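Local coordinates for protein microbial serine proteinases; subtilisin (Bacillus subtilis, PDB 2GKO) that probably hydrolyses peptide bonds in proteins as a calcium-loaded, cold-adapted serine protease of the subtilisin family, at residues T20-G25 with G88-A93; V133-S138 with V160-A165; V188-N193 with S246-A251; G209-A214 with D297-G302. All blocks are in the same frame, centred on the assembly; numbering follows the deposited sequence.

Contacts 2 and 3 form the buried middle of the chain, whereas contacts 1 and 4 are only partly buried and join loops on opposite sides of its centre, about 31 Å apart between their centres. Contact 2 pairs two parallel strands by regular backbone bonds; contact 3 sets the next strand of the same sheet against the start of helix 248-265 by packing of small apolar groups on one another and on the strand backbone. These two touch beside the bound sulfonyl group. Contact 4, which meets contact 3 through Ala189 and Ala300, relies on one backbone bond, an isoleucine and a water-mediated calcium link, with a second calcium bound by one loop alone; contact 1 uses a hydroxyl bond and a tyrosine ring.

Contact 1. Residues T20-G25 with G88-A93; sequences TSTSGG and GVYGVA
Thr22 reaches across to Gly91 with its hydroxyl: OG1 donates to the carbonyl oxygen Gly91 O at 2.6 Å, with a C=O...donor angle of 165°, close to the line of the carbonyl. OG1 sits between its own backbone N and carbonyl carbon (chi1 53°), leaving the CG2 methyl alongside the same oxygen, 3.3 Å from Gly91 O, in van der Waals contact only. The hydroxyl oxygen also lies obliquely beside the Tyr90 ring, 3.4 Å from CD2, as the two side chains slide past each other in opposite directions. Both segments are loops, one between helix 8-14 and strand 29-34, the other between helix 71-80 and strand 97-102, and the contact ties these two connections of the subtilisin fold together next to helix 8-14, whose Ile10 and Tyr14 also touch Thr22. Ser21 covers one face of Tyr90: its CB makes a CH-pi contact 3.8 Å from the ring centroid, offset toward the rim and nearest to CZ at 3.5 Å. With CG anti to its carbonyl carbon (chi1 -75°), Tyr90 lays that face under the serine. Farther along, Ala93 CB packs 3.7 Å from Gly24 O.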
loop_
_atom_site.group_PDB
_atom_site.type_symbol
_atom_site.label_atom_id
_atom_site.label_comp_id
_atom_site.label_asym_id
_atom_site.label_seq_id
_atom_site.Cartn_x
_atom_site.Cartn_y
_atom_site.Cartn_z
ATOM N N THR A 20 -4.093 -21.166 -2.383
ATOM C CA THR A 20 -3.505 -21.629 -1.124
ATOM C C THR A 20 -2.170 -20.970 -0.796
ATOM O O THR A 20 -1.705 -21.081 0.328
ATOM C CB THR A 20 -3.296 -23.153 -1.170
ATOM O OG1 THR A 20 -2.620 -23.500 -2.385
ATOM C CG2 THR A 20 -4.631 -23.856 -1.270
ATOM N N SER A 21 -1.557 -20.330 -1.785
ATOM C CA SER A 21 -0.304 -19.602 -1.571
ATOM C C SER A 21 -0.087 -18.589 -2.681
ATOM O O SER A 21 -0.729 -18.635 -3.736
ATOM C CB SER A 21 0.894 -20.565 -1.487
ATOM O OG SER A 21 1.167 -21.150 -2.747
ATOM N N THR A 22 0.833 -17.657 -2.437
ATOM C CA THR A 22 1.134 -16.615 -3.396
ATOM C C THR A 22 2.576 -16.743 -3.865
ATOM O O THR A 22 3.322 -17.626 -3.418
ATOM C CB THR A 22 0.900 -15.216 -2.766
ATOM O OG1 THR A 22 1.625 -15.135 -1.532
ATOM C CG2 THR A 22 -0.581 -15.036 -2.374
ATOM N N SER A 23 2.956 -15.841 -4.765
ATOM C CA SER A 23 4.279 -15.847 -5.359
ATOM C C SER A 23 4.663 -14.483 -5.902
ATOM O O SER A 23 3.811 -13.611 -6.131
ATOM C CB SER A 23 4.332 -16.871 -6.511
ATOM O OG SER A 23 3.518 -16.454 -7.598
ATOM N N GLY A 24 5.963 -14.310 -6.130
ATOM C CA GLY A 24 6.447 -13.195 -6.914
ATOM C C GLY A 24 6.951 -12.013 -6.091
ATOM O O GLY A 24 6.831 -11.993 -4.871
ATOM N N GLY A 25 7.533 -11.051 -6.786
ATOM C CA GLY A 25 8.093 -9.858 -6.170
ATOM C C GLY A 25 9.595 -9.886 -5.983
ATOM O O GLY A 25 10.156 -8.954 -5.415
ATOM N N GLY A 88 1.579 -20.230 7.826
ATOM C CA GLY A 88 1.253 -18.839 8.084
ATOM C C GLY A 88 0.459 -18.167 6.985
ATOM O O GLY A 88 -0.023 -18.798 6.036
ATOM N N VAL A 89 0.317 -16.846 7.121
ATOM C CA VAL A 89 -0.396 -16.038 6.158
ATOM C C VAL A 89 0.505 -15.589 4.999
ATOM O O VAL A 89 1.709 -15.417 5.176
ATOM C CB VAL A 89 -1.080 -14.810 6.864
ATOM C CG1 VAL A 89 -0.080 -13.684 7.142
ATOM C CG2 VAL A 89 -2.263 -14.306 6.048
ATOM N N TYR A 90 -0.099 -15.427 3.831
ATOM C CA TYR A 90 0.546 -15.007 2.609
ATOM C C TYR A 90 0.046 -13.617 2.237
ATOM O O TYR A 90 -1.151 -13.325 2.342
ATOM C CB TYR A 90 0.210 -15.961 1.462
ATOM C CG TYR A 90 0.942 -17.275 1.520
ATOM C CD1 TYR A 90 0.379 -18.369 2.172
ATOM C CD2 TYR A 90 2.175 -17.424 0.922
ATOM C CE1 TYR A 90 1.062 -19.601 2.216
ATOM C CE2 TYR A 90 2.861 -18.639 0.968
ATOM C CZ TYR A 90 2.299 -19.709 1.608
ATOM O OH TYR A 90 3.017 -20.898 1.615
ATOM N N GLY A 91 0.976 -12.772 1.811
ATOM C CA GLY A 91 0.659 -11.510 1.187
ATOM C C GLY A 91 0.835 -11.591 -0.311
ATOM O O GLY A 91 1.116 -12.646 -0.900
ATOM N N VAL A 92 0.683 -10.451 -0.945
ATOM C CA VAL A 92 0.564 -10.400 -2.388
ATOM C C VAL A 92 1.888 -10.763 -3.088
ATOM O O VAL A 92 1.890 -11.464 -4.114
ATOM C CB VAL A 92 0.051 -9.002 -2.881
ATOM C CG1 VAL A 92 0.037 -8.939 -4.381
ATOM C CG2 VAL A 92 -1.339 -8.702 -2.338
ATOM N N ALA A 93 3.008 -10.282 -2.544
ATOM C CA ALA A 93 4.339 -10.450 -3.170
ATOM C C ALA A 93 5.292 -11.060 -2.139
ATOM O O ALA A 93 6.162 -10.363 -1.595
ATOM C CB ALA A 93 4.864 -9.123 -3.648
#

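Contact 2. Residues V133-S138 with V160-A165; sequences VVINMS and VLIIAA. With PMS (phenylmethanesulfonic acid), chain G.
A parallel beta-alpha-beta unit, strand 133-137, helix 146-157 and strand 161-165, brings the two segments together as neighbours in the central sheet. Five backbone hydrogen bonds alternate between them, running from Leu161 N to Val133 O at the start to Ala165 N to Met137 O at the end. The three inner ones, Ile135 N to Leu161 O, Ile163 N to Ile135 O and Met137 N to Ile163 O, are each 2.8 Å long. One face of the sheet carries Ile135, Met137 and Ile162. Ile135 lies alongside Ile162 and crosses Val160, just before the strand, CG1 to CG1 at 3.6 Å. Met137 points the same way as Ile162; its chain is extended at chi2 and then bent (chi3 -78°), which turns CE back to 3.7 Å from Ile162 CG2. Helix 112-129 also packs on Ile135 and Met137. The other face carries Val134 and Ile163, whose CG1 atoms meet at 3.7 Å. At the C-terminal ends, Ala165 CB approaches sulfonyl oxygen O2S of the bound inhibitor group at 3.9 Å, while Ser138 OG is held by Ser249 O. Such placement of a ligand pocket beyond the carboxyl ends of parallel strands is typical of the subtilisin alpha/beta fold.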
loop_
_atom_site.group_PDB
_atom_site.type_symbol
_atom_site.label_atom_id
_atom_site.label_comp_id
_atom_site.label_asym_id
_atom_site.label_seq_id
_atom_site.Cartn_x
_atom_site.Cartn_y
_atom_site.Cartn_z
ATOM N N VAL A 133 12.291 0.385 -5.711
ATOM C CA VAL A 133 11.646 0.594 -4.421
ATOM C C VAL A 133 10.190 1.007 -4.661
ATOM O O VAL A 133 9.900 1.932 -5.454
ATOM C CB VAL A 133 12.391 1.644 -3.581
ATOM C CG1 VAL A 133 11.680 1.863 -2.273
ATOM C CG2 VAL A 133 13.835 1.217 -3.343
ATOM N N VAL A 134 9.289 0.319 -3.975
ATOM C CA VAL A 134 7.900 0.715 -3.869
ATOM C C VAL A 134 7.695 1.186 -2.429
ATOM O O VAL A 134 7.796 0.395 -1.491
ATOM C CB VAL A 134 6.929 -0.465 -4.141
ATOM C CG1 VAL A 134 5.466 0.016 -4.049
ATOM C CG2 VAL A 134 7.195 -1.101 -5.508
ATOM N N ILE A 135 7.435 2.471 -2.245
ATOM C CA ILE A 135 7.012 2.971 -0.952
ATOM C C ILE A 135 5.530 2.697 -0.753
ATOM O O ILE A 135 4.721 2.975 -1.628
ATOM C CB ILE A 135 7.227 4.517 -0.829
ATOM C CG1 ILE A 135 8.719 4.808 -0.693
ATOM C CG2 ILE A 135 6.449 5.060 0.368
ATOM C CD1 ILE A 135 9.098 6.305 -0.726
ATOM N N ASN A 136 5.199 2.199 0.426
ATOM C CA ASN A 136 3.832 2.156 0.898
ATOM C C ASN A 136 3.641 3.108 2.083
ATOM O O ASN A 136 4.300 2.950 3.106
ATOM C CB ASN A 136 3.456 0.732 1.337
ATOM C CG ASN A 136 2.003 0.641 1.725
ATOM O OD1 ASN A 136 1.140 0.400 0.865
ATOM N ND2 ASN A 136 1.700 0.925 2.995
ATOM N N MET A 137 2.733 4.065 1.940
ATOM C CA MET A 137 2.334 4.961 3.033
ATOM C C MET A 137 0.856 4.762 3.353
ATOM O O MET A 137 -0.029 5.337 2.728
ATOM C CB MET A 137 2.644 6.428 2.724
ATOM C CG MET A 137 4.102 6.688 2.865
ATOM S SD MET A 137 4.525 8.409 2.730
ATOM C CE MET A 137 4.460 8.619 1.051
ATOM N N SER A 138 0.613 3.920 4.338
ATOM C CA SER A 138 -0.721 3.667 4.838
ATOM C C SER A 138 -1.023 4.675 5.931
ATOM O O SER A 138 -1.130 4.353 7.115
ATOM C CB SER A 138 -0.832 2.223 5.319
ATOM O OG SER A 138 -0.919 1.349 4.222
ATOM N N VAL A 160 11.347 5.972 -7.555
ATOM C CA VAL A 160 10.585 5.247 -6.542
ATOM C C VAL A 160 9.097 5.332 -6.881
ATOM O O VAL A 160 8.600 6.390 -7.275
ATOM C CB VAL A 160 10.862 5.811 -5.123
ATOM C CG1 VAL A 160 10.015 5.122 -4.059
ATOM C CG2 VAL A 160 12.334 5.701 -4.790
ATOM N N LEU A 161 8.396 4.203 -6.796
ATOM C CA LEU A 161 6.946 4.171 -6.925
ATOM C C LEU A 161 6.328 4.363 -5.539
ATOM O O LEU A 161 6.697 3.677 -4.605
ATOM C CB LEU A 161 6.479 2.861 -7.515
ATOM C CG LEU A 161 4.977 2.731 -7.762
ATOM C CD1 LEU A 161 4.465 3.776 -8.742
ATOM C CD2 LEU A 161 4.688 1.365 -8.285
ATOM N N ILE A 162 5.415 5.316 -5.414
ATOM C CA ILE A 162 4.793 5.630 -4.125
ATOM C C ILE A 162 3.309 5.257 -4.139
ATOM O O ILE A 162 2.551 5.761 -4.942
ATOM C CB ILE A 162 4.967 7.113 -3.767
ATOM C CG1 ILE A 162 6.460 7.467 -3.619
ATOM C CG2 ILE A 162 4.232 7.419 -2.484
ATOM C CD1 ILE A 162 7.027 8.249 -4.738
ATOM N N ILE A 163 2.929 4.360 -3.242
ATOM C CA ILE A 163 1.545 3.919 -3.068
ATOM C C ILE A 163 1.075 4.407 -1.710
ATOM O O ILE A 163 1.815 4.318 -0.742
ATOM C CB ILE A 163 1.432 2.364 -3.127
ATOM C CG1 ILE A 163 2.212 1.775 -4.314
ATOM C CG2 ILE A 163 -0.050 1.918 -3.125
ATOM C CD1 ILE A 163 1.746 2.223 -5.646
ATOM N N ALA A 164 -0.142 4.934 -1.640
ATOM C CA ALA A 164 -0.682 5.448 -0.387
ATOM C C ALA A 164 -2.166 5.185 -0.235
ATOM O O ALA A 164 -2.905 5.110 -1.199
ATOM C CB ALA A 164 -0.429 6.944 -0.294
ATOM N N ALA A 165 -2.597 5.135 1.011
ATOM C CA ALA A 165 -3.999 5.085 1.347
ATOM C C ALA A 165 -4.733 6.325 0.825
ATOM O O ALA A 165 -4.248 7.442 0.968
ATOM C CB ALA A 165 -4.144 5.022 2.840
HETATM C C PMS G . -4.690 4.303 8.823
HETATM S S PMS G . -4.992 4.192 7.176
HETATM C C1 PMS G . -4.987 3.019 9.589
HETATM C C2 PMS G . -6.244 2.796 10.149
HETATM C C3 PMS G . -6.505 1.627 10.871
HETATM C C4 PMS G . -5.487 0.703 11.064
HETATM C C5 PMS G . -4.218 0.932 10.545
HETATM C C6 PMS G . -3.975 2.093 9.816
HETATM O O2S PMS G . -4.836 5.522 6.628
HETATM O O1S PMS G . -6.290 3.534 7.048
#

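Contact 3. Residues V188-N193 with S246-A251; sequences VAALEN and SGTSMA. With PMS (phenylmethanesulfonic acid), chain G.
Thr248 OG1 is gripped by two groups, Asn168 OD1 and the backbone N of Gly167, while the methyl of the same side chain turns to strand 186-192. A chi1 of 52° holds OG1 over the main chain and puts CG2 opposite the carbonyl carbon, 3.9 Å from Ala190 CB and 3.8 Å from Val188 O. A second methyl toward the strand comes from Ala251, three residues on at the start of the helix. Its CB is 3.4 Å from Ala189 O and 3.7 Å from Val188 CG1, and it also approaches Ala190, so the two segments meet through small apolar groups packed against each other and the strand backbone. The opposite side of the turn bears Ser249, the nucleophile expected of a subtilisin. Its OG is covalently bonded to the sulfur of the phenylmethanesulfonyl group at 1.7 Å, and its own backbone N donates to sulfonyl oxygen O1S at 2.9 Å; Asn168 ND2 is a further donor to this group, consistent with the oxyanion hole of subtilases. Strand 186-192 runs between strands 161-165 and 226-229 in the central sheet, and helix 248-265 begins against it, with Thr248 also touching Ala165 of the neighbouring strand.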
loop_
_atom_site.group_PDB
_atom_site.type_symbol
_atom_site.label_atom_id
_atom_site.label_comp_id
_atom_site.label_asym_id
_atom_site.label_seq_id
_atom_site.Cartn_x
_atom_site.Cartn_y
_atom_site.Cartn_z
ATOM N N VAL A 188 -5.020 4.702 -3.119
ATOM C CA VAL A 188 -5.740 3.456 -3.164
ATOM C C VAL A 188 -7.002 3.480 -2.284
ATOM O O VAL A 188 -6.944 3.714 -1.055
ATOM C CB VAL A 188 -4.833 2.299 -2.716
ATOM C CG1 VAL A 188 -5.578 0.942 -2.890
ATOM C CG2 VAL A 188 -3.549 2.304 -3.502
ATOM N N ALA A 189 -8.150 3.259 -2.918
ATOM C CA ALA A 189 -9.440 3.118 -2.230
ATOM C C ALA A 189 -9.622 1.713 -1.694
ATOM O O ALA A 189 -9.016 0.755 -2.205
ATOM C CB ALA A 189 -10.584 3.440 -3.171
ATOM N N ALA A 190 -10.490 1.582 -0.691
ATOM C CA ALA A 190 -10.735 0.303 -0.023
ATOM C C ALA A 190 -12.000 -0.317 -0.525
ATOM O O ALA A 190 -13.064 0.290 -0.476
ATOM C CB ALA A 190 -10.848 0.462 1.473
ATOM N N LEU A 191 -11.849 -1.552 -0.957
ATOM C CA LEU A 191 -12.961 -2.439 -1.266
ATOM C C LEU A 191 -13.357 -3.298 -0.077
ATOM O O LEU A 191 -12.535 -3.660 0.778
ATOM C CB LEU A 191 -12.559 -3.338 -2.439
ATOM C CG LEU A 191 -12.171 -2.632 -3.727
ATOM C CD1 LEU A 191 -11.563 -3.658 -4.683
ATOM C CD2 LEU A 191 -13.347 -1.937 -4.378
ATOM N N GLU A 192 -14.634 -3.647 -0.016
ATOM C CA GLU A 192 -15.153 -4.590 0.961
ATOM C C GLU A 192 -15.577 -5.878 0.249
ATOM O O GLU A 192 -15.741 -5.892 -0.978
ATOM C CB GLU A 192 -16.330 -3.993 1.730
ATOM C CG GLU A 192 -17.542 -3.696 0.862
ATOM C CD GLU A 192 -18.554 -2.788 1.518
ATOM O OE1 GLU A 192 -18.275 -2.207 2.568
ATOM O OE2 GLU A 192 -19.643 -2.638 0.956
ATOM N N ASN A 193 -15.773 -6.932 1.027
ATOM C CA ASN A 193 -16.054 -8.256 0.465
ATOM C C ASN A 193 -17.541 -8.412 0.185
ATOM O O ASN A 193 -18.211 -9.286 0.752
ATOM C CB ASN A 193 -15.566 -9.359 1.382
ATOM C CG ASN A 193 -15.501 -10.710 0.684
ATOM O OD1 ASN A 193 -15.665 -10.805 -0.554
ATOM N ND2 ASN A 193 -15.216 -11.736 1.456
ATOM N N SER A 246 -9.915 -2.845 9.271
ATOM C CA SER A 246 -10.391 -2.214 8.044
ATOM C C SER A 246 -9.811 -0.820 7.895
ATOM O O SER A 246 -9.770 -0.074 8.859
ATOM C CB SER A 246 -11.902 -2.046 8.066
ATOM O OG SER A 246 -12.546 -3.278 8.244
ATOM N N GLY A 247 -9.445 -0.456 6.679
ATOM C CA GLY A 247 -8.968 0.882 6.383
ATOM C C GLY A 247 -8.411 0.958 4.992
ATOM O O GLY A 247 -8.041 -0.056 4.409
ATOM N N THR A 248 -8.319 2.159 4.439
ATOM C CA THR A 248 -7.578 2.295 3.178
ATOM C C THR A 248 -6.098 1.964 3.417
ATOM O O THR A 248 -5.386 1.646 2.488
ATOM C CB THR A 248 -7.725 3.689 2.543
ATOM O OG1 THR A 248 -7.414 4.722 3.491
ATOM C CG2 THR A 248 -9.157 3.918 2.071
ATOM N N SER A 249 -5.668 1.996 4.676
ATOM C CA SER A 249 -4.340 1.506 5.076
ATOM C C SER A 249 -4.115 0.054 4.720
ATOM O O SER A 249 -2.966 -0.348 4.555
ATOM C CB SER A 249 -4.146 1.631 6.583
ATOM O OG SER A 249 -3.830 2.973 6.904
ATOM N N MET A 250 -5.204 -0.723 4.680
ATOM C CA MET A 250 -5.153 -2.152 4.358
ATOM C C MET A 250 -5.147 -2.375 2.847
ATOM O O MET A 250 -4.556 -3.346 2.353
ATOM C CB MET A 250 -6.356 -2.878 4.978
ATOM C CG MET A 250 -6.271 -3.123 6.495
ATOM S SD MET A 250 -6.148 -1.630 7.564
ATOM C CE MET A 250 -4.373 -1.598 7.873
ATOM N N ALA A 251 -5.770 -1.459 2.120
ATOM C CA ALA A 251 -5.856 -1.521 0.653
ATOM C C ALA A 251 -4.527 -1.196 0.020
ATOM O O ALA A 251 -4.101 -1.856 -0.920
ATOM C CB ALA A 251 -6.949 -0.566 0.157
HETATM C C PMS G . -4.690 4.303 8.823
HETATM S S PMS G . -4.992 4.192 7.176
HETATM C C1 PMS G . -4.987 3.019 9.589
HETATM C C2 PMS G . -6.244 2.796 10.149
HETATM C C3 PMS G . -6.505 1.627 10.871
HETATM C C4 PMS G . -5.487 0.703 11.064
HETATM C C5 PMS G . -4.218 0.932 10.545
HETATM C C6 PMS G . -3.975 2.093 9.816
HETATM O O2S PMS G . -4.836 5.522 6.628
HETATM O O1S PMS G . -6.290 3.534 7.048
#

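Contact 4. Residues G209-A214 with D297-G302; sequences GHKRTA and DDIASG. With CA (calcium ion), chain D; CA (calcium ion), chain C.
Neither segment is a regular helix or strand, and the two loops come nearest at Gly209 and Ile299, whose CA atoms are 4.4 Å apart. One backbone hydrogen bond joins them there: Gly209 N donates to Ile299 O at 2.9 Å. Ile299 carries most of the side-chain contact. Its first torsion (chi1 62°) folds CG1 over the main chain and sends the CG2 branch into the bend of residues 209-214, 3.5 Å from Ala214 CB and 3.4 Å from His210 O. The CD1 end runs past Gly209 O toward the CG atom of Lys211. Both loops also bind calcium. Thr213 O coordinates one ion, and a water on that ion donates to Asp297 OD1 at 2.6 Å, bridging the segments through the metal; Asp297 OD1 also accepts from Tyr217 N. Asp298 divides its carboxylate: OD2 binds the second calcium at 2.3 Å, while OD1 accepts from Ser301 N, an Asx motif, and also from Ser301 OG, 27° out of the carboxylate plane, which together hold the carboxylate's rotation. A second water links that calcium to Ser301 OG and Gly302 O. Asp216, Val218, Gln220 and Asp223 complete the protein ligands of the first site, and Asp286, Ile287, Gly294 and Gly296 those of the second, a pair of loop-built calcium sites in this calcium-loaded subtilisin.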
loop_
_atom_site.group_PDB
_atom_site.type_symbol
_atom_site.label_atom_id
_atom_site.label_comp_id
_atom_site.label_asym_id
_atom_site.label_seq_id
_atom_site.Cartn_x
_atom_site.Cartn_y
_atom_site.Cartn_z
ATOM N N GLY A 209 -12.330 10.973 -4.325
ATOM C CA GLY A 209 -11.691 12.057 -5.023
ATOM C C GLY A 209 -12.682 13.178 -5.336
ATOM O O GLY A 209 -13.845 13.153 -4.886
ATOM N N HIS A 210 -12.219 14.120 -6.145
ATOM C CA HIS A 210 -12.957 15.334 -6.494
ATOM C C HIS A 210 -13.692 15.188 -7.809
ATOM O O HIS A 210 -13.154 14.630 -8.771
ATOM C CB HIS A 210 -11.998 16.531 -6.535
ATOM C CG HIS A 210 -11.405 16.863 -5.201
ATOM N ND1 HIS A 210 -12.012 17.726 -4.316
ATOM C CD2 HIS A 210 -10.297 16.401 -4.575
ATOM C CE1 HIS A 210 -11.297 17.783 -3.207
ATOM N NE2 HIS A 210 -10.257 16.981 -3.334
ATOM N N LYS A 211 -14.920 15.693 -7.866
ATOM C CA LYS A 211 -15.749 15.485 -9.064
ATOM C C LYS A 211 -15.174 16.170 -10.314
ATOM O O LYS A 211 -15.292 15.634 -11.413
ATOM C CB LYS A 211 -17.167 16.001 -8.859
ATOM C CG LYS A 211 -17.958 15.371 -7.758
ATOM C CD LYS A 211 -19.434 15.702 -7.856
ATOM C CE LYS A 211 -20.173 15.140 -6.657
ATOM N NZ LYS A 211 -21.620 15.458 -6.621
ATOM N N ARG A 212 -14.555 17.330 -10.152
ATOM C CA ARG A 212 -14.194 18.114 -11.340
ATOM C C ARG A 212 -13.029 17.529 -12.143
ATOM O O ARG A 212 -12.817 17.944 -13.281
ATOM C CB ARG A 212 -13.923 19.593 -11.007
ATOM C CG ARG A 212 -12.768 19.868 -10.126
ATOM C CD ARG A 212 -12.665 21.329 -9.770
ATOM N NE ARG A 212 -13.688 21.730 -8.802
ATOM C CZ ARG A 212 -13.970 22.990 -8.503
ATOM N NH1 ARG A 212 -14.896 23.269 -7.605
ATOM N NH2 ARG A 212 -13.329 23.982 -9.095
ATOM N N THR A 213 -12.270 16.597 -11.563
ATOM C CA THR A 213 -11.136 16.005 -12.282
ATOM C C THR A 213 -11.317 14.527 -12.542
ATOM O O THR A 213 -10.404 13.874 -13.039
ATOM C CB THR A 213 -9.817 16.226 -11.530
ATOM O OG1 THR A 213 -9.924 15.710 -10.196
ATOM C CG2 THR A 213 -9.495 17.689 -11.358
ATOM N N ALA A 214 -12.497 14.002 -12.250
ATOM C CA ALA A 214 -12.765 12.569 -12.384
ATOM C C ALA A 214 -13.273 12.228 -13.792
ATOM O O ALA A 214 -13.703 13.107 -14.522
ATOM C CB ALA A 214 -13.772 12.135 -11.337
ATOM N N ASP A 297 -14.040 5.778 -14.870
ATOM C CA ASP A 297 -13.150 6.333 -13.863
ATOM C C ASP A 297 -14.006 7.198 -12.928
ATOM O O ASP A 297 -14.599 8.178 -13.376
ATOM C CB ASP A 297 -12.082 7.153 -14.585
ATOM C CG ASP A 297 -11.231 7.966 -13.668
ATOM O OD1 ASP A 297 -10.670 8.952 -14.166
ATOM O OD2 ASP A 297 -11.080 7.696 -12.442
ATOM N N ASP A 298 -14.082 6.830 -11.646
ATOM C CA ASP A 298 -14.966 7.536 -10.707
ATOM C C ASP A 298 -14.248 7.906 -9.418
ATOM O O ASP A 298 -13.136 7.451 -9.146
ATOM C CB ASP A 298 -16.256 6.747 -10.460
ATOM C CG ASP A 298 -16.009 5.392 -9.875
ATOM O OD1 ASP A 298 -15.497 5.349 -8.744
ATOM O OD2 ASP A 298 -16.308 4.314 -10.423
ATOM N N ILE A 299 -14.876 8.769 -8.632
ATOM C CA ILE A 299 -14.218 9.309 -7.439
ATOM C C ILE A 299 -14.141 8.306 -6.288
ATOM O O ILE A 299 -13.371 8.509 -5.347
ATOM C CB ILE A 299 -14.891 10.619 -6.928
ATOM C CG1 ILE A 299 -16.340 10.364 -6.509
ATOM C CG2 ILE A 299 -14.778 11.722 -7.974
ATOM C CD1 ILE A 299 -17.011 11.583 -5.922
ATOM N N ALA A 300 -14.936 7.250 -6.345
ATOM C CA ALA A 300 -14.932 6.223 -5.309
ATOM C C ALA A 300 -13.798 5.228 -5.474
ATOM O O ALA A 300 -13.155 4.839 -4.501
ATOM C CB ALA A 300 -16.232 5.496 -5.294
ATOM N N SER A 301 -13.548 4.840 -6.718
ATOM C CA SER A 301 -12.702 3.699 -7.023
ATOM C C SER A 301 -11.584 3.990 -8.025
ATOM O O SER A 301 -10.810 3.096 -8.329
ATOM C CB SER A 301 -13.569 2.553 -7.527
ATOM O OG SER A 301 -14.232 2.908 -8.735
ATOM N N GLY A 302 -11.470 5.233 -8.492
ATOM C CA GLY A 302 -10.548 5.570 -9.556
ATOM C C GLY A 302 -10.814 4.700 -10.785
ATOM O O GLY A 302 -11.973 4.482 -11.161
HETATM CA CA CA D . -16.002 2.723 -12.076
HETATM CA CA CA C . -8.476 12.794 -13.413
HETATM O O HOH W 1 -9.239 10.619 -12.695
HETATM O O HOH W 2 -13.770 2.199 -11.253
#